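Local atomic coordinates of alpha-1,3-glucanase (Streptomyces thermodiastaticus, PDB entry 7C7D), a protein that probably hydrolyses the alpha-1,3-glucosidic linkages of alpha-1,3-glucan from within the chain, as a thermostable glycosidase of family GH87. Residues 151-156 with 401-406. Residues are numbered along the deposited sequence; the frame is centred on the assembly and turned at random.
Sequences GWIPGA and PNLANG
Leu403 spreads its two methyl branches over two residues of the turn in 151-156: CD2 lies 4.2 Å from Ala156 CB, and CD1 faces Ile153 CD1 at 4.4 Å. Both are loose van der Waals approaches of methyl to methyl, and no hydrogen bond crosses between the segments. The leucine reaches out with CG lodged between its backbone N and carbonyl carbon (chi1 56°), while Ile153 extends its longer branch, CD1 standing anti to CA (chi2 -174°), to meet it end to end. On its way out, that same branch passes CG1 over one face of the Trp152 ring, 3.3 Å above the plane and toward the rim.

What sets Ile153 and Ala156 at the spacing Leu403 bridges is a type II beta turn, closed by the bond from Ala156 N to Ile153 O at 3.1 Å, with Gly155 at its third position. Outward from this, Gln80 NE2 binds Gly155 O within the same domain, and Asn466 ND2, from the beta-helix, binds Pro154 O. In the buried loop 401-406, Asn402 ND2 binds Asn373 OD1 within the beta-helix, while Asn402 OD1 reaches across to His160 ND1.

This loop joins two strands of the parallel beta-helix, whereas 151-156 belongs to the beta-rich N-terminal domain. With just 93 Å² buried and methyl groups alone touching, the contact is apolar and weakly directional; directional hold between the domains here probably comes from the Asn402-His160 and Pro154-Asn466 bonds.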
loop_
_atom_site.group_PDB
_atom_site.type_symbol
_atom_site.label_atom_id
_atom_site.label_comp_id
_atom_site.label_asym_id
_atom_site.label_seq_id
_atom_site.Cartn_x
_atom_site.Cartn_y
_atom_site.Cartn_z
ATOM N N GLY A 151 7.604 9.837 -16.362
ATOM C CA GLY A 151 8.672 10.794 -16.601
ATOM C C GLY A 151 8.433 12.165 -16.004
ATOM O O GLY A 151 9.389 12.931 -15.828
ATOM N N TRP A 152 7.180 12.496 -15.688
ATOM C CA TRP A 152 6.861 13.786 -15.092
ATOM C C TRP A 152 7.138 13.831 -13.594
ATOM O O TRP A 152 7.047 14.908 -12.997
ATOM C CB TRP A 152 5.392 14.134 -15.341
ATOM C CG TRP A 152 4.460 13.282 -14.538
ATOM C CD1 TRP A 152 3.990 13.538 -13.282
ATOM C CD2 TRP A 152 3.903 12.024 -14.926
ATOM N NE1 TRP A 152 3.167 12.521 -12.868
ATOM C CE2 TRP A 152 3.096 11.578 -13.860
ATOM C CE3 TRP A 152 4.002 11.232 -16.075
ATOM C CZ2 TRP A 152 2.395 10.377 -13.907
ATOM C CZ3 TRP A 152 3.303 10.038 -16.118
ATOM C CH2 TRP A 152 2.511 9.623 -15.042
ATOM N N ILE A 153 7.450 12.696 -12.978
ATOM C CA ILE A 153 7.805 12.644 -11.558
ATOM C C ILE A 153 9.319 12.719 -11.466
ATOM O O ILE A 153 10.006 11.750 -11.842
ATOM C CB ILE A 153 7.269 11.368 -10.895
ATOM C CG1 ILE A 153 5.745 11.317 -11.007
ATOM C CG2 ILE A 153 7.697 11.312 -9.434
ATOM C CD1 ILE A 153 5.111 10.168 -10.251
ATOM N N PRO A 154 9.892 13.827 -10.988
ATOM C CA PRO A 154 11.352 13.972 -10.984
ATOM C C PRO A 154 12.019 12.883 -10.160
ATOM O O PRO A 154 11.650 12.632 -9.009
ATOM C CB PRO A 154 11.568 15.356 -10.366
ATOM C CG PRO A 154 10.298 16.095 -10.628
ATOM C CD PRO A 154 9.204 15.068 -10.592
ATOM N N GLY A 155 13.008 12.235 -10.764
ATOM C CA GLY A 155 13.761 11.200 -10.101
ATOM C C GLY A 155 13.200 9.805 -10.257
ATOM O O GLY A 155 13.902 8.837 -9.947
ATOM N N ALA A 156 11.963 9.666 -10.724
ATOM C CA ALA A 156 11.389 8.343 -10.912
ATOM C C ALA A 156 12.036 7.655 -12.106
ATOM O O ALA A 156 12.403 8.297 -13.095
ATOM C CB ALA A 156 9.879 8.443 -11.126
ATOM N N PRO A 401 5.405 -0.241 -2.223
ATOM C CA PRO A 401 5.031 0.888 -3.089
ATOM C C PRO A 401 6.231 1.207 -3.973
ATOM O O PRO A 401 7.370 1.235 -3.501
ATOM C CB PRO A 401 4.728 2.013 -2.092
ATOM C CG PRO A 401 5.605 1.698 -0.903
ATOM C CD PRO A 401 5.683 0.189 -0.833
ATOM N N ASN A 402 5.984 1.417 -5.276
ATOM C CA ASN A 402 7.100 1.479 -6.224
ATOM C C ASN A 402 7.951 2.722 -6.020
ATOM O O ASN A 402 9.149 2.718 -6.334
ATOM C CB ASN A 402 6.608 1.589 -7.668
ATOM C CG ASN A 402 5.696 0.463 -8.114
ATOM O OD1 ASN A 402 4.861 0.687 -8.993
ATOM N ND2 ASN A 402 5.854 -0.729 -7.561
ATOM N N LEU A 403 7.322 3.811 -5.592
ATOM C CA LEU A 403 7.983 5.070 -5.302
ATOM C C LEU A 403 7.163 5.738 -4.205
ATOM O O LEU A 403 6.015 5.365 -3.954
ATOM C CB LEU A 403 8.105 5.935 -6.564
ATOM C CG LEU A 403 6.835 6.277 -7.332
ATOM C CD1 LEU A 403 6.246 7.595 -6.852
ATOM C CD2 LEU A 403 7.107 6.324 -8.838
ATOM N N ALA A 404 7.764 6.726 -3.553
ATOM C CA ALA A 404 7.107 7.451 -2.474
ATOM C C ALA A 404 6.847 6.557 -1.259
ATOM O O ALA A 404 7.599 5.611 -1.001
ATOM C CB ALA A 404 5.864 8.203 -2.966
ATOM N N ASN A 405 5.821 6.864 -0.484
ATOM C CA ASN A 405 5.764 6.398 0.894
ATOM C C ASN A 405 4.848 5.190 1.074
ATOM O O ASN A 405 3.957 4.921 0.270
ATOM C CB ASN A 405 5.275 7.545 1.779
ATOM C CG ASN A 405 6.085 8.804 1.574
ATOM O OD1 ASN A 405 7.205 8.911 2.053
ATOM N ND2 ASN A 405 5.529 9.759 0.840
ATOM N N GLY A 406 5.053 4.474 2.184
ATOM C CA GLY A 406 4.062 3.496 2.596
ATOM C C GLY A 406 2.777 4.177 3.023
ATOM O O GLY A 406 1.701 3.916 2.475
#